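Local coordinates for protein putative cytochrome P450 hydroxylase (Chondromyces apiculatus DSM 436, PDB 6GMF) that probably acts as a heme-thiolate cytochrome P450 monooxygenase that hydroxylates terpenes, using molecular oxygen at its heme iron, at residues A257-D262 against V359-L364. Numbering follows the deposited sequence.
Sequences AAAQAD and VLLARL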
loop_
_atom_site.group_PDB
_atom_site.type_symbol
_atom_site.label_atom_id
_atom_site.label_comp_id
_atom_site.label_asym_id
_atom_site.label_seq_id
_atom_site.Cartn_x
_atom_site.Cartn_y
_atom_site.Cartn_z
ATOM N N ALA A 257 16.426 0.597 19.327
ATOM C CA ALA A 257 17.279 1.391 20.210
ATOM C C ALA A 257 18.161 2.323 19.375
ATOM O O ALA A 257 18.216 3.536 19.624
ATOM C CB ALA A 257 18.079 0.460 21.100
ATOM N N ALA A 258 18.806 1.796 18.335
ATOM C CA ALA A 258 19.673 2.629 17.505
ATOM C C ALA A 258 18.867 3.781 16.883
ATOM O O ALA A 258 19.343 4.904 16.830
ATOM C CB ALA A 258 20.353 1.808 16.454
ATOM N N ALA A 259 17.665 3.489 16.364
ATOM C CA ALA A 259 16.872 4.514 15.670
ATOM C C ALA A 259 16.306 5.532 16.663
ATOM O O ALA A 259 16.081 6.638 16.282
ATOM C CB ALA A 259 15.767 3.869 14.855
ATOM N N GLN A 260 16.044 5.111 17.901
ATOM C CA GLN A 260 15.520 6.000 18.921
ATOM C C GLN A 260 16.614 6.992 19.323
ATOM O O GLN A 260 16.301 8.136 19.636
ATOM C CB GLN A 260 14.982 5.207 20.114
ATOM C CG GLN A 260 13.537 4.779 19.928
ATOM C CD GLN A 260 12.902 4.284 21.199
ATOM O OE1 GLN A 260 13.395 3.346 21.825
ATOM N NE2 GLN A 260 11.793 4.905 21.588
ATOM N N ALA A 261 17.884 6.553 19.281
ATOM C CA ALA A 261 19.047 7.412 19.598
ATOM C C ALA A 261 19.462 8.271 18.393
ATOM O O ALA A 261 20.038 9.334 18.561
ATOM C CB ALA A 261 20.198 6.563 20.078
ATOM N N ASP A 262 19.173 7.826 17.168
ATOM C CA ASP A 262 19.484 8.596 15.979
ATOM C C ASP A 262 18.290 8.542 15.013
ATOM O O ASP A 262 18.205 7.665 14.146
ATOM C CB ASP A 262 20.746 8.074 15.285
ATOM C CG ASP A 262 21.152 8.840 14.040
ATOM O OD1 ASP A 262 20.545 9.885 13.752
ATOM O OD2 ASP A 262 22.060 8.358 13.323
ATOM N N VAL A 359 8.001 10.647 15.208
ATOM C CA VAL A 359 7.265 11.118 16.368
ATOM C C VAL A 359 7.146 9.987 17.395
ATOM O O VAL A 359 7.327 10.195 18.607
ATOM C CB VAL A 359 5.920 11.707 15.921
ATOM C CG1 VAL A 359 5.031 12.080 17.102
ATOM C CG2 VAL A 359 6.155 12.911 15.019
ATOM N N LEU A 360 6.760 8.789 16.954
ATOM C CA LEU A 360 6.638 7.676 17.912
ATOM C C LEU A 360 7.970 7.430 18.633
ATOM O O LEU A 360 8.007 7.249 19.877
ATOM C CB LEU A 360 6.240 6.408 17.165
ATOM C CG LEU A 360 4.773 6.293 16.785
ATOM C CD1 LEU A 360 4.609 5.223 15.714
ATOM C CD2 LEU A 360 3.919 5.979 18.004
ATOM N N LEU A 361 9.043 7.368 17.847
ATOM C CA LEU A 361 10.344 6.988 18.370
ATOM C C LEU A 361 10.822 8.065 19.336
ATOM O O LEU A 361 11.477 7.722 20.323
ATOM C CB LEU A 361 11.350 6.806 17.230
ATOM C CG LEU A 361 11.178 5.551 16.379
ATOM C CD1 LEU A 361 12.353 5.342 15.434
ATOM C CD2 LEU A 361 10.955 4.328 17.229
ATOM N N ALA A 362 10.558 9.345 19.015
ATOM C CA ALA A 362 11.030 10.468 19.859
ATOM C C ALA A 362 10.238 10.517 21.168
ATOM O O ALA A 362 10.791 10.720 22.230
ATOM C CB ALA A 362 10.902 11.762 19.122
ATOM N N ARG A 363 8.917 10.337 21.096
ATOM C CA ARG A 363 8.070 10.571 22.254
ATOM C C ARG A 363 7.848 9.332 23.118
ATOM O O ARG A 363 7.504 9.474 24.268
ATOM C CB ARG A 363 6.756 11.175 21.778
ATOM C CG ARG A 363 6.955 12.590 21.272
ATOM C CD ARG A 363 5.655 13.219 20.862
ATOM N NE ARG A 363 4.746 13.401 21.983
ATOM C CZ ARG A 363 3.463 13.709 21.847
ATOM N NH1 ARG A 363 2.978 14.008 20.651
ATOM N NH2 ARG A 363 2.682 13.723 22.911
ATOM N N LEU A 364 7.983 8.124 22.574
ATOM C CA LEU A 364 7.745 6.928 23.371
ATOM C C LEU A 364 9.090 6.449 23.921
ATOM O O LEU A 364 10.073 6.457 23.188
ATOM C CB LEU A 364 7.111 5.826 22.517
ATOM C CG LEU A 364 5.587 5.806 22.402
ATOM C CD1 LEU A 364 5.009 7.160 22.063
ATOM C CD2 LEU A 364 5.139 4.777 21.376
HETATM O O HOH W 1 14.204 9.424 20.732
#
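Gln260 reaches from the last turn of helix 253-261 to the carboxyl-terminal end of helix 346-363, where its amide nitrogen meets main-chain oxygens. Gln260 NE2 donates to Leu361 O at 3.1 Å, arriving in the plane of the carbonyl on a lone pair; the N-H...O angle is 152°, and the acceptor lies 18° out of the glutamine's own amide plane. Leu364 O sits 2.8 Å from Gln260 NE2, and Gly365 O, just beyond, accepts a hydrogen bond from it, so the amide nitrogen faces main-chain oxygens where the helix gives way to loop. The reach comes from Gln260 CG standing anti to the carbonyl carbon (chi1 -87°) and a chain that runs extended beyond it, carrying CD and NE2 toward the end of helix 346-363. On the way, Gln260 CG passes 3.8 Å from Leu361 CD2, with the two side chains running at a slant to each other. In cytochrome P450 terms, helix 346-363 is the L helix, which follows the loop bearing the heme's cysteine ligand, and helix 253-261 is the short J helix; the contact joins their carboxyl-terminal ends, away from the heme. Leu361 divides its two methyls between neighbours: while CD2 takes the aliphatic stem of Gln260, CD1 rests on Ala259 CB at 3.8 Å. With alanine in place of Gln260, Leu361 O and Gly365 O would probably lose their amide donor, though a water would still reach Leu361 O, and a gap would open beside Leu361 CD2. Leu263, just after helix 253-261, also packs on Leu361. A single water donates to both Gln260 O, at 2.7 Å, and Leu361 O, at 3.2 Å, bridging the two backbones.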